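Local coordinates for protein N-acetylmuramoyl-L-alanine amidase XlyA (Bacillus subtilis, PDB 3RDR) that hydrolyses the amide link between N-acetylmuramoyl residues and L-amino acids in cell-wall glycopeptides, here as the catalytic domain of a Bacillus autolysin, at residues A[17-26]-A[72-80]; A[126-134]-A[146-156]. All coordinates share one frame; numbering follows the deposited sequence.

Overall arrangement
Both contacts belong to the catalytic domain, a zinc amidase of the T7 lysozyme fold built on a mixed sheet, and they lie about 22 Å apart, centre to centre. They follow each other along the chain: interaction 1 closes before interaction 2 opens. Interaction 1 (17-26 with 72-80) joins two loops, the one leading into strand 28-33 and the one leaving strand 68-70. Interaction 2 (126-134 with 146-156) lays helix 149-154 over the edge strand 130-132. Their segments touch beside the metal, H80 O lying 3.4 Å from H133 CE1. H80 also hydrogen-bonds H32, which binds the zinc ion together with H133 and C141, so 72-80 and 126-134 both border the zinc site.

Interaction 1 of 2, residues A[17-26]-A[72-80]; sequences NNRPGYAMTP and LPLNENGWH
R19 takes hold of E76 side-on. Its NE gives a nearly straight bond to E76 OE1 (3.0 Å, 165°). NH2 gives another to E76 OE2 (3.1 Å). Both meet the carboxylate on its syn side and keep their acceptors close to the guanidinium plane, but NH2 comes in clearly tilted from the carboxylate plane; the two planes are 36° apart. The extended R19 chain, with CG anti to the backbone N (chi1 -179°), carries the group there, and P73 CD lies over one guanidinium face.

Next along the loop, the side-chain OD1 of N77 accepts from Y22 N nearly along its C=O axis (3.0 Å), and the backbone N of N77 donates to Y22 O. A23 and E76 form a single beta bridge, and M24 N reaches N75 O at 2.8 Å from above the carbonyl plane. P20 lies over one face of W79, its CG 3.8 Å from the centroid of the five-membered ring in a CH-pi contact; Y22 CE2 comes in obliquely to the same indole. M24, bent at chi3, brings its CE to the carbonyl oxygens of L74 and E76.

Two waters complete the joint. One links N17 O to W79 NE1; the other accepts from G21 N and donates to E76 OE1 and N77 O, so OE1 receives from both R19 and water. The R19 guanidinium is further fixed by NH1 bonding to I12 O, and a type I turn from P73 to E76 shapes the opposing loop.

The loop before strand 28-33 is thus joined to the loop after strand 68-70. Beside them, M24 and P26 pack on I93 of strand 92-97, and Y22 makes a cation-pi contact with R90 of helix 87-90.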
ATOM      1  N   ASN A  17     -13.812  -8.440   8.770  1.00 30.17           N
ATOM      2  CA  ASN A  17     -12.763  -9.448   8.841  1.00 29.62           C
ATOM      3  C   ASN A  17     -11.405  -8.907   8.396  1.00 28.35           C
ATOM      4  O   ASN A  17     -10.370  -9.331   8.917  1.00 28.29           O
ATOM      5  CB  ASN A  17     -13.142 -10.668   7.993  1.00 32.26           C
ATOM      6  CG  ASN A  17     -14.213 -11.532   8.652  1.00 36.84           C
ATOM      7  OD1 ASN A  17     -14.799 -12.407   8.012  1.00 40.10           O
ATOM      8  ND2 ASN A  17     -14.463 -11.298   9.938  1.00 36.62           N
ATOM      9  N   ASN A  18     -11.390  -7.975   7.444  1.00 24.91           N
ATOM     10  CA  ASN A  18     -10.109  -7.437   7.008  1.00 24.69           C
ATOM     11  C   ASN A  18      -9.741  -6.103   7.649  1.00 24.26           C
ATOM     12  O   ASN A  18      -8.948  -5.338   7.105  1.00 22.87           O
ATOM     13  CB  ASN A  18     -10.021  -7.348   5.476  1.00 22.46           C
ATOM     14  CG  ASN A  18     -10.971  -6.340   4.884  1.00 22.18           C
ATOM     15  OD1 ASN A  18     -10.789  -5.899   3.743  1.00 24.56           O
ATOM     16  ND2 ASN A  18     -11.990  -5.970   5.637  1.00 19.36           N
ATOM     17  N   ARG A  19     -10.342  -5.817   8.799  1.00 23.50           N
ATOM     18  CA  ARG A  19      -9.997  -4.617   9.552  1.00 24.34           C
ATOM     19  C   ARG A  19      -9.773  -5.102  10.982  1.00 25.59           C
ATOM     20  O   ARG A  19     -10.556  -4.807  11.888  1.00 25.69           O
ATOM     21  CB  ARG A  19     -11.102  -3.551   9.514  1.00 23.19           C
ATOM     22  CG  ARG A  19     -10.694  -2.292  10.289  1.00 23.21           C
ATOM     23  CD  ARG A  19     -11.559  -1.056  10.022  1.00 22.53           C
ATOM     24  NE  ARG A  19     -11.122   0.053  10.871  1.00 24.28           N
ATOM     25  CZ  ARG A  19     -11.675   1.265  10.903  1.00 25.25           C
ATOM     26  NH1 ARG A  19     -12.707   1.560  10.126  1.00 22.94           N
ATOM     27  NH2 ARG A  19     -11.197   2.184  11.732  1.00 23.25           N
ATOM     28  N   PRO A  20      -8.692  -5.872  11.196  1.00 25.89           N
ATOM     29  CA  PRO A  20      -8.345  -6.417  12.512  1.00 25.97           C
ATOM     30  C   PRO A  20      -8.328  -5.359  13.604  1.00 26.07           C
ATOM     31  O   PRO A  20      -8.661  -5.644  14.752  1.00 26.00           O
ATOM     32  CB  PRO A  20      -6.973  -7.054  12.273  1.00 25.99           C
ATOM     33  CG  PRO A  20      -6.409  -6.240  11.140  1.00 24.92           C
ATOM     34  CD  PRO A  20      -7.601  -6.102  10.234  1.00 23.58           C
ATOM     35  N   GLY A  21      -7.922  -4.146  13.244  1.00 26.20           N
ATOM     36  CA  GLY A  21      -7.906  -3.054  14.202  1.00 25.71           C
ATOM     37  C   GLY A  21      -6.892  -3.054  15.332  1.00 25.83           C
ATOM     38  O   GLY A  21      -7.166  -2.492  16.392  1.00 26.22           O
ATOM     39  N   TYR A  22      -5.728  -3.673  15.141  1.00 24.79           N
ATOM     40  CA  TYR A  22      -4.721  -3.654  16.197  1.00 24.03           C
ATOM     41  C   TYR A  22      -4.016  -2.306  16.161  1.00 24.69           C
ATOM     42  O   TYR A  22      -3.734  -1.778  15.082  1.00 23.84           O
ATOM     43  CB  TYR A  22      -3.686  -4.762  16.002  1.00 25.16           C
ATOM     44  CG  TYR A  22      -4.202  -6.142  16.310  1.00 28.74           C
ATOM     45  CD1 TYR A  22      -4.583  -6.496  17.608  1.00 28.44           C
ATOM     46  CD2 TYR A  22      -4.322  -7.098  15.301  1.00 27.38           C
ATOM     47  CE1 TYR A  22      -5.073  -7.773  17.891  1.00 30.47           C
ATOM     48  CE2 TYR A  22      -4.807  -8.369  15.570  1.00 30.34           C
ATOM     49  CZ  TYR A  22      -5.184  -8.704  16.864  1.00 31.53           C
ATOM     50  OH  TYR A  22      -5.675  -9.965  17.115  1.00 32.77           O
ATOM     51  N   ALA A  23      -3.745  -1.744  17.338  1.00 23.14           N
ATOM     52  CA  ALA A  23      -3.063  -0.459  17.419  1.00 22.41           C
ATOM     53  C   ALA A  23      -1.705  -0.588  16.743  1.00 22.58           C
ATOM     54  O   ALA A  23      -1.005  -1.592  16.913  1.00 22.06           O
ATOM     55  CB  ALA A  23      -2.881  -0.045  18.873  1.00 21.17           C
ATOM     56  N   MET A  24      -1.334   0.432  15.979  1.00 22.90           N
ATOM     57  CA  MET A  24      -0.057   0.408  15.284  1.00 22.12           C
ATOM     58  C   MET A  24       0.667   1.743  15.294  1.00 20.88           C
ATOM     59  O   MET A  24       0.065   2.796  15.117  1.00 20.84           O
ATOM     60  CB  MET A  24      -0.250  -0.036  13.823  1.00 22.25           C
ATOM     61  CG  MET A  24       1.026   0.034  12.972  1.00 23.37           C
ATOM     62  SD  MET A  24       0.815  -0.458  11.229  1.00 24.90           S
ATOM     63  CE  MET A  24       0.266   1.087  10.480  1.00 18.16           C
ATOM     64  N   THR A  25       1.972   1.669  15.516  1.00 22.80           N
ATOM     65  CA  THR A  25       2.863   2.818  15.484  1.00 25.01           C
ATOM     66  C   THR A  25       3.817   2.356  14.379  1.00 24.82           C
ATOM     67  O   THR A  25       4.800   1.663  14.641  1.00 24.27           O
ATOM     68  CB  THR A  25       3.616   2.994  16.824  1.00 27.34           C
ATOM     69  OG1 THR A  25       2.680   3.356  17.850  1.00 27.10           O
ATOM     70  CG2 THR A  25       4.672   4.091  16.710  1.00 27.03           C
ATOM     71  N   PRO A  26       3.513   2.714  13.119  1.00 25.17           N
ATOM     72  CA  PRO A  26       4.323   2.330  11.956  1.00 25.35           C
ATOM     73  C   PRO A  26       5.795   2.737  11.946  1.00 24.76           C
ATOM     74  O   PRO A  26       6.140   3.913  12.064  1.00 25.64           O
ATOM     75  CB  PRO A  26       3.541   2.921  10.782  1.00 23.48           C
ATOM     76  CG  PRO A  26       2.938   4.150  11.374  1.00 24.00           C
ATOM     77  CD  PRO A  26       2.454   3.663  12.726  1.00 24.65           C
ATOM     78  N   LEU A  72      -7.690   2.335   5.538  1.00 23.71           N
ATOM     79  CA  LEU A  72      -7.481   2.130   6.965  1.00 23.19           C
ATOM     80  C   LEU A  72      -6.803   3.339   7.596  1.00 24.89           C
ATOM     81  O   LEU A  72      -6.034   4.045   6.935  1.00 23.94           O
ATOM     82  CB  LEU A  72      -6.568   0.917   7.169  1.00 21.32           C
ATOM     83  CG  LEU A  72      -7.001  -0.511   7.513  1.00 25.27           C
ATOM     84  CD1 LEU A  72      -8.429  -0.804   7.119  1.00 27.02           C
ATOM     85  CD2 LEU A  72      -6.026  -1.461   6.837  1.00 22.27           C
ATOM     86  N   PRO A  73      -7.087   3.603   8.883  1.00 25.19           N
ATOM     87  CA  PRO A  73      -6.452   4.741   9.551  1.00 25.26           C
ATOM     88  C   PRO A  73      -5.010   4.311   9.820  1.00 25.19           C
ATOM     89  O   PRO A  73      -4.749   3.122  10.005  1.00 24.18           O
ATOM     90  CB  PRO A  73      -7.276   4.897  10.831  1.00 26.04           C
ATOM     91  CG  PRO A  73      -7.722   3.494  11.120  1.00 26.38           C
ATOM     92  CD  PRO A  73      -8.126   3.003   9.742  1.00 25.14           C
ATOM     93  N   LEU A  74      -4.079   5.259   9.844  1.00 23.90           N
ATOM     94  CA  LEU A  74      -2.679   4.912  10.060  1.00 25.74           C
ATOM     95  C   LEU A  74      -2.300   4.434  11.463  1.00 26.70           C
ATOM     96  O   LEU A  74      -1.144   4.084  11.705  1.00 28.03           O
ATOM     97  CB  LEU A  74      -1.783   6.080   9.636  1.00 26.35           C
ATOM     98  CG  LEU A  74      -2.009   6.535   8.187  1.00 27.95           C
ATOM     99  CD1 LEU A  74      -0.893   7.482   7.776  1.00 27.46           C
ATOM    100  CD2 LEU A  74      -2.045   5.327   7.253  1.00 26.29           C
ATOM    101  N   ASN A  75      -3.257   4.413  12.388  1.00 27.11           N
ATOM    102  CA  ASN A  75      -2.971   3.927  13.737  1.00 27.66           C
ATOM    103  C   ASN A  75      -3.465   2.491  13.920  1.00 26.36           C
ATOM    104  O   ASN A  75      -3.509   1.978  15.037  1.00 25.75           O
ATOM    105  CB  ASN A  75      -3.592   4.842  14.808  1.00 30.16           C
ATOM    106  CG  ASN A  75      -5.060   5.144  14.557  1.00 32.03           C
ATOM    107  OD1 ASN A  75      -5.873   4.247  14.348  1.00 31.12           O
ATOM    108  ND2 ASN A  75      -5.407   6.423  14.594  1.00 38.41           N
ATOM    109  N   GLU A  76      -3.821   1.850  12.806  1.00 24.01           N
ATOM    110  CA  GLU A  76      -4.293   0.463  12.799  1.00 23.55           C
ATOM    111  C   GLU A  76      -3.498  -0.352  11.774  1.00 22.87           C
ATOM    112  O   GLU A  76      -2.999   0.196  10.794  1.00 23.63           O
ATOM    113  CB  GLU A  76      -5.778   0.400  12.438  1.00 22.14           C
ATOM    114  CG  GLU A  76      -6.732   0.706  13.585  1.00 24.45           C
ATOM    115  CD  GLU A  76      -8.190   0.592  13.170  1.00 23.92           C
ATOM    116  OE1 GLU A  76      -8.499  -0.246  12.294  1.00 25.40           O
ATOM    117  OE2 GLU A  76      -9.033   1.323  13.724  1.00 23.33           O
ATOM    118  N   ASN A  77      -3.391  -1.658  11.999  1.00 20.52           N
ATOM    119  CA  ASN A  77      -2.660  -2.531  11.083  1.00 21.45           C
ATOM    120  C   ASN A  77      -3.571  -3.100  10.002  1.00 19.83           C
ATOM    121  O   ASN A  77      -4.798  -2.983  10.067  1.00 20.07           O
ATOM    122  CB  ASN A  77      -2.037  -3.709  11.840  1.00 19.67           C
ATOM    123  CG  ASN A  77      -3.052  -4.800  12.153  1.00 23.23           C
ATOM    124  OD1 ASN A  77      -4.029  -4.573  12.872  1.00 20.55           O
ATOM    125  ND2 ASN A  77      -2.830  -5.991  11.602  1.00 19.86           N
ATOM    126  N   GLY A  78      -2.953  -3.723   9.007  1.00 21.32           N
ATOM    127  CA  GLY A  78      -3.698  -4.352   7.934  1.00 19.55           C
ATOM    128  C   GLY A  78      -3.107  -5.739   7.781  1.00 19.47           C
ATOM    129  O   GLY A  78      -2.082  -6.028   8.386  1.00 18.26           O
ATOM    130  N   TRP A  79      -3.753  -6.604   7.008  1.00 21.17           N
ATOM    131  CA  TRP A  79      -3.236  -7.953   6.767  1.00 22.78           C
ATOM    132  C   TRP A  79      -2.737  -7.942   5.324  1.00 22.53           C
ATOM    133  O   TRP A  79      -3.535  -8.089   4.402  1.00 22.81           O
ATOM    134  CB  TRP A  79      -4.355  -8.989   6.902  1.00 22.59           C
ATOM    135  CG  TRP A  79      -4.894  -9.175   8.295  1.00 23.97           C
ATOM    136  CD1 TRP A  79      -6.205  -9.321   8.645  1.00 23.63           C
ATOM    137  CD2 TRP A  79      -4.138  -9.311   9.508  1.00 22.67           C
ATOM    138  NE1 TRP A  79      -6.314  -9.543   9.994  1.00 24.04           N
ATOM    139  CE2 TRP A  79      -5.064  -9.542  10.551  1.00 23.71           C
ATOM    140  CE3 TRP A  79      -2.771  -9.262   9.815  1.00 22.64           C
ATOM    141  CZ2 TRP A  79      -4.670  -9.723  11.880  1.00 23.78           C
ATOM    142  CZ3 TRP A  79      -2.376  -9.443  11.134  1.00 24.25           C
ATOM    143  CH2 TRP A  79      -3.325  -9.670  12.153  1.00 26.34           C
ATOM    144  N   HIS A  80      -1.432  -7.777   5.119  1.00 22.21           N
ATOM    145  CA  HIS A  80      -0.916  -7.706   3.753  1.00 23.77           C
ATOM    146  C   HIS A  80       0.513  -8.188   3.533  1.00 24.51           C
ATOM    147  O   HIS A  80       0.867  -8.556   2.413  1.00 24.55           O
ATOM    148  CB  HIS A  80      -1.019  -6.262   3.264  1.00 22.83           C
ATOM    149  CG  HIS A  80      -0.254  -5.292   4.111  1.00 22.18           C
ATOM    150  ND1 HIS A  80       1.065  -4.972   3.870  1.00 22.56           N
ATOM    151  CD2 HIS A  80      -0.598  -4.637   5.246  1.00 21.66           C
ATOM    152  CE1 HIS A  80       1.501  -4.165   4.821  1.00 21.73           C
ATOM    153  NE2 HIS A  80       0.511  -3.947   5.669  1.00 20.92           N
TER
HETATM  154  O   HOH W   1      -9.005  -9.872  11.360  1.00 49.69           O
HETATM  155  O   HOH W   2      -7.379  -2.578  11.040  1.00 21.98           O

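Interaction 2 of 2, residues A[126-134]-A[146-156]. With ZN (zinc ion), chain B.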
ATOM      1  N   SER A 126      12.484   6.247   8.133  1.00 35.71           N
ATOM      2  CA  SER A 126      13.626   6.434   7.246  1.00 36.59           C
ATOM      3  C   SER A 126      13.477   5.710   5.916  1.00 36.65           C
ATOM      4  O   SER A 126      12.701   4.763   5.793  1.00 36.14           O
ATOM      5  CB  SER A 126      14.913   5.968   7.932  1.00 35.59           C
ATOM      6  OG  SER A 126      14.971   4.555   8.008  1.00 37.39           O
ATOM      7  N   LEU A 127      14.240   6.165   4.925  1.00 35.99           N
ATOM      8  CA  LEU A 127      14.212   5.573   3.595  1.00 34.27           C
ATOM      9  C   LEU A 127      14.587   4.100   3.655  1.00 33.39           C
ATOM     10  O   LEU A 127      14.040   3.277   2.914  1.00 34.26           O
ATOM     11  CB  LEU A 127      15.186   6.303   2.665  1.00 35.38           C
ATOM     12  CG  LEU A 127      15.208   5.780   1.223  1.00 35.89           C
ATOM     13  CD1 LEU A 127      13.929   6.197   0.509  1.00 33.50           C
ATOM     14  CD2 LEU A 127      16.426   6.322   0.494  1.00 35.53           C
ATOM     15  N   ALA A 128      15.529   3.768   4.531  1.00 30.40           N
ATOM     16  CA  ALA A 128      15.969   2.389   4.686  1.00 29.27           C
ATOM     17  C   ALA A 128      14.805   1.493   5.115  1.00 28.87           C
ATOM     18  O   ALA A 128      14.800   0.292   4.840  1.00 28.08           O
ATOM     19  CB  ALA A 128      17.100   2.308   5.718  1.00 29.30           C
ATOM     20  N   ASN A 129      13.817   2.081   5.781  1.00 28.12           N
ATOM     21  CA  ASN A 129      12.671   1.311   6.242  1.00 29.09           C
ATOM     22  C   ASN A 129      11.503   1.263   5.256  1.00 28.08           C
ATOM     23  O   ASN A 129      10.402   0.842   5.604  1.00 26.96           O
ATOM     24  CB  ASN A 129      12.221   1.821   7.616  1.00 31.21           C
ATOM     25  CG  ASN A 129      13.075   1.258   8.748  1.00 34.27           C
ATOM     26  OD1 ASN A 129      14.242   0.917   8.547  1.00 35.46           O
ATOM     27  ND2 ASN A 129      12.500   1.165   9.938  1.00 37.63           N
ATOM     28  N   VAL A 130      11.744   1.715   4.029  1.00 27.34           N
ATOM     29  CA  VAL A 130      10.727   1.641   2.985  1.00 25.77           C
ATOM     30  C   VAL A 130      11.107   0.333   2.308  1.00 26.20           C
ATOM     31  O   VAL A 130      12.128   0.252   1.624  1.00 27.50           O
ATOM     32  CB  VAL A 130      10.832   2.805   1.979  1.00 26.42           C
ATOM     33  CG1 VAL A 130       9.813   2.617   0.859  1.00 23.34           C
ATOM     34  CG2 VAL A 130      10.578   4.127   2.691  1.00 23.10           C
ATOM     35  N   VAL A 131      10.300  -0.699   2.520  1.00 24.25           N
ATOM     36  CA  VAL A 131      10.601  -2.012   1.973  1.00 23.27           C
ATOM     37  C   VAL A 131       9.541  -2.616   1.065  1.00 23.54           C
ATOM     38  O   VAL A 131       8.385  -2.188   1.055  1.00 22.85           O
ATOM     39  CB  VAL A 131      10.844  -3.028   3.110  1.00 23.27           C
ATOM     40  CG1 VAL A 131      11.983  -2.558   4.004  1.00 24.32           C
ATOM     41  CG2 VAL A 131       9.565  -3.205   3.918  1.00 21.19           C
ATOM     42  N   PRO A 132       9.937  -3.631   0.280  1.00 23.75           N
ATOM     43  CA  PRO A 132       9.013  -4.308  -0.630  1.00 23.17           C
ATOM     44  C   PRO A 132       8.352  -5.433   0.149  1.00 23.83           C
ATOM     45  O   PRO A 132       8.921  -5.935   1.121  1.00 23.59           O
ATOM     46  CB  PRO A 132       9.937  -4.842  -1.717  1.00 21.14           C
ATOM     47  CG  PRO A 132      11.165  -5.218  -0.925  1.00 23.96           C
ATOM     48  CD  PRO A 132      11.333  -4.026   0.002  1.00 23.15           C
ATOM     49  N   HIS A 133       7.153  -5.821  -0.267  1.00 21.84           N
ATOM     50  CA  HIS A 133       6.447  -6.910   0.384  1.00 21.46           C
ATOM     51  C   HIS A 133       7.400  -8.097   0.521  1.00 23.12           C
ATOM     52  O   HIS A 133       7.411  -8.791   1.539  1.00 23.35           O
ATOM     53  CB  HIS A 133       5.222  -7.310  -0.452  1.00 16.47           C
ATOM     54  CG  HIS A 133       4.464  -8.481   0.094  1.00 17.47           C
ATOM     55  ND1 HIS A 133       3.356  -9.006  -0.533  1.00 16.13           N
ATOM     56  CD2 HIS A 133       4.651  -9.230   1.207  1.00 18.08           C
ATOM     57  CE1 HIS A 133       2.891 -10.024   0.169  1.00 15.58           C
ATOM     58  NE2 HIS A 133       3.660 -10.182   1.230  1.00 17.82           N
ATOM     59  N   LYS A 134       8.210  -8.314  -0.509  1.00 24.90           N
ATOM     60  CA  LYS A 134       9.156  -9.429  -0.536  1.00 25.80           C
ATOM     61  C   LYS A 134      10.027  -9.523   0.715  1.00 25.76           C
ATOM     62  O   LYS A 134      10.321 -10.617   1.194  1.00 25.24           O
ATOM     63  CB  LYS A 134      10.050  -9.323  -1.776  1.00 24.93           C
ATOM     64  CG  LYS A 134      11.003 -10.494  -1.955  1.00 25.38           C
ATOM     65  CD  LYS A 134      11.765 -10.385  -3.271  1.00 26.54           C
ATOM     66  CE  LYS A 134      12.696 -11.583  -3.492  1.00 26.79           C
ATOM     67  NZ  LYS A 134      13.399 -11.467  -4.805  1.00 28.73           N
ATOM     68  N   LEU A 146      10.586  -4.681  -8.302  1.00 32.76           N
ATOM     69  CA  LEU A 146      11.668  -5.454  -7.704  1.00 34.04           C
ATOM     70  C   LEU A 146      13.010  -5.368  -8.431  1.00 36.81           C
ATOM     71  O   LEU A 146      14.023  -5.039  -7.813  1.00 38.05           O
ATOM     72  CB  LEU A 146      11.239  -6.920  -7.536  1.00 32.26           C
ATOM     73  CG  LEU A 146      10.297  -7.166  -6.345  1.00 30.84           C
ATOM     74  CD1 LEU A 146       9.753  -8.585  -6.370  1.00 30.00           C
ATOM     75  CD2 LEU A 146      11.051  -6.907  -5.048  1.00 29.45           C
ATOM     76  N   ASP A 147      13.028  -5.649  -9.733  1.00 38.46           N
ATOM     77  CA  ASP A 147      14.277  -5.589 -10.498  1.00 39.04           C
ATOM     78  C   ASP A 147      14.908  -4.201 -10.510  1.00 37.76           C
ATOM     79  O   ASP A 147      16.088  -4.055 -10.823  1.00 39.07           O
ATOM     80  CB  ASP A 147      14.058  -6.039 -11.945  1.00 41.30           C
ATOM     81  CG  ASP A 147      13.878  -7.535 -12.071  1.00 43.69           C
ATOM     82  OD1 ASP A 147      14.643  -8.281 -11.426  1.00 46.77           O
ATOM     83  OD2 ASP A 147      12.978  -7.964 -12.824  1.00 46.20           O
ATOM     84  N   THR A 148      14.127  -3.181 -10.178  1.00 36.29           N
ATOM     85  CA  THR A 148      14.645  -1.817 -10.153  1.00 34.16           C
ATOM     86  C   THR A 148      14.313  -1.141  -8.822  1.00 33.90           C
ATOM     87  O   THR A 148      14.221   0.084  -8.744  1.00 33.84           O
ATOM     88  CB  THR A 148      14.049  -0.976 -11.307  1.00 36.10           C
ATOM     89  OG1 THR A 148      12.617  -0.996 -11.228  1.00 36.62           O
ATOM     90  CG2 THR A 148      14.483  -1.535 -12.657  1.00 34.39           C
ATOM     91  N   TRP A 149      14.156  -1.948  -7.776  1.00 34.55           N
ATOM     92  CA  TRP A 149      13.807  -1.449  -6.444  1.00 34.62           C
ATOM     93  C   TRP A 149      14.639  -0.259  -5.962  1.00 35.89           C
ATOM     94  O   TRP A 149      14.092   0.788  -5.606  1.00 34.71           O
ATOM     95  CB  TRP A 149      13.892  -2.591  -5.422  1.00 33.21           C
ATOM     96  CG  TRP A 149      13.475  -2.180  -4.037  1.00 34.00           C
ATOM     97  CD1 TRP A 149      14.269  -2.106  -2.929  1.00 34.28           C
ATOM     98  CD2 TRP A 149      12.179  -1.715  -3.634  1.00 32.82           C
ATOM     99  NE1 TRP A 149      13.551  -1.617  -1.861  1.00 34.71           N
ATOM    100  CE2 TRP A 149      12.266  -1.368  -2.266  1.00 33.40           C
ATOM    101  CE3 TRP A 149      10.953  -1.555  -4.294  1.00 30.72           C
ATOM    102  CZ2 TRP A 149      11.173  -0.866  -1.546  1.00 30.94           C
ATOM    103  CZ3 TRP A 149       9.863  -1.056  -3.575  1.00 30.08           C
ATOM    104  CH2 TRP A 149       9.986  -0.719  -2.216  1.00 28.85           C
ATOM    105  N   ASP A 150      15.959  -0.413  -5.953  1.00 38.10           N
ATOM    106  CA  ASP A 150      16.829   0.664  -5.496  1.00 39.39           C
ATOM    107  C   ASP A 150      16.628   1.965  -6.267  1.00 38.61           C
ATOM    108  O   ASP A 150      16.754   3.052  -5.700  1.00 38.64           O
ATOM    109  CB  ASP A 150      18.292   0.215  -5.564  1.00 43.85           C
ATOM    110  CG  ASP A 150      18.638  -0.800  -4.484  1.00 47.23           C
ATOM    111  OD1 ASP A 150      19.712  -1.432  -4.574  1.00 50.11           O
ATOM    112  OD2 ASP A 150      17.836  -0.960  -3.535  1.00 48.43           O
ATOM    113  N   SER A 151      16.310   1.862  -7.555  1.00 37.76           N
ATOM    114  CA  SER A 151      16.073   3.051  -8.370  1.00 37.33           C
ATOM    115  C   SER A 151      14.754   3.683  -7.942  1.00 36.01           C
ATOM    116  O   SER A 151      14.652   4.904  -7.813  1.00 35.45           O
ATOM    117  CB  SER A 151      16.009   2.691  -9.859  1.00 36.80           C
ATOM    118  OG  SER A 151      17.247   2.175 -10.316  1.00 40.15           O
ATOM    119  N   PHE A 152      13.743   2.846  -7.735  1.00 34.94           N
ATOM    120  CA  PHE A 152      12.431   3.323  -7.301  1.00 34.71           C
ATOM    121  C   PHE A 152      12.596   4.149  -6.030  1.00 33.40           C
ATOM    122  O   PHE A 152      11.977   5.205  -5.877  1.00 33.89           O
ATOM    123  CB  PHE A 152      11.499   2.134  -7.022  1.00 34.21           C
ATOM    124  CG  PHE A 152      10.260   2.499  -6.249  1.00 34.02           C
ATOM    125  CD1 PHE A 152       9.254   3.262  -6.834  1.00 33.90           C
ATOM    126  CD2 PHE A 152      10.107   2.091  -4.926  1.00 34.19           C
ATOM    127  CE1 PHE A 152       8.113   3.615  -6.111  1.00 33.69           C
ATOM    128  CE2 PHE A 152       8.971   2.439  -4.193  1.00 32.34           C
ATOM    129  CZ  PHE A 152       7.972   3.202  -4.789  1.00 32.41           C
ATOM    130  N   LYS A 153      13.436   3.664  -5.124  1.00 33.29           N
ATOM    131  CA  LYS A 153      13.680   4.359  -3.865  1.00 35.40           C
ATOM    132  C   LYS A 153      14.469   5.647  -4.065  1.00 36.40           C
ATOM    133  O   LYS A 153      14.226   6.642  -3.377  1.00 36.48           O
ATOM    134  CB  LYS A 153      14.405   3.436  -2.879  1.00 34.92           C
ATOM    135  CG  LYS A 153      13.527   2.291  -2.377  1.00 35.31           C
ATOM    136  CD  LYS A 153      14.230   1.427  -1.338  1.00 36.43           C
ATOM    137  CE  LYS A 153      14.560   2.209  -0.073  1.00 35.99           C
ATOM    138  NZ  LYS A 153      15.185   1.330   0.957  1.00 34.51           N
ATOM    139  N   ALA A 154      15.405   5.636  -5.010  1.00 37.18           N
ATOM    140  CA  ALA A 154      16.203   6.827  -5.283  1.00 37.09           C
ATOM    141  C   ALA A 154      15.288   7.920  -5.816  1.00 38.04           C
ATOM    142  O   ALA A 154      15.573   9.109  -5.682  1.00 38.42           O
ATOM    143  CB  ALA A 154      17.295   6.509  -6.301  1.00 37.86           C
ATOM    144  N   GLY A 155      14.175   7.508  -6.415  1.00 38.37           N
ATOM    145  CA  GLY A 155      13.234   8.473  -6.959  1.00 38.33           C
ATOM    146  C   GLY A 155      12.333   9.095  -5.910  1.00 39.44           C
ATOM    147  O   GLY A 155      11.640  10.076  -6.179  1.00 39.65           O
ATOM    148  N   ILE A 156      12.334   8.527  -4.710  1.00 40.17           N
ATOM    149  CA  ILE A 156      11.507   9.039  -3.622  1.00 40.08           C
ATOM    150  C   ILE A 156      12.028  10.385  -3.137  1.00 42.62           C
ATOM    151  O   ILE A 156      11.323  11.399  -3.190  1.00 40.74           O
ATOM    152  CB  ILE A 156      11.510   8.072  -2.428  1.00 38.50           C
ATOM    153  CG1 ILE A 156      10.902   6.733  -2.841  1.00 36.38           C
ATOM    154  CG2 ILE A 156      10.746   8.679  -1.266  1.00 35.87           C
ATOM    155  CD1 ILE A 156      10.944   5.676  -1.754  1.00 37.34           C
TER
HETATM  156 ZN    ZN B 190       2.309  -7.709  -2.042  1.00 33.73          ZN
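At the edge strand 130-132 of the sheet, where the chain runs on into the zinc-binding H133, helix 149-154 packs against the strand and runs roughly antiparallel to it (149°), with axes 10.2 Å apart. W149 fills the middle. Its CG is anti to the backbone N (chi1 -177°), which sends the indole toward the strand; P132 lies over one face, with CB 4.0 Å from the six-membered ring centroid in a CH-pi contact, and K153 CG sits over the opposite face. V130 O meets the indole at its edge, 3.5 Å from CZ2.

Toward one end, L146 CD2 lies 4.1 Å from P132 CB and touches the K134 chain, whose NZ forms a salt bridge with E140. At the other, I156 CD1 meets L127 CD1 at 3.8 Å and faces V130 CG1 tip to tip. Just after the strand, the H133 side chain leads away from the helix and its ND1 binds the zinc ion at 2.2 Å, alongside H32 and C141.

K153, bent at chi3, turns its ammonium back to L127 O (3.0 Å), with a weak second bond to V130 O. Since V130 N reaches L127 O from the other face of that carbonyl, one oxygen serves two donors, and the nearby ammonium probably polarises it.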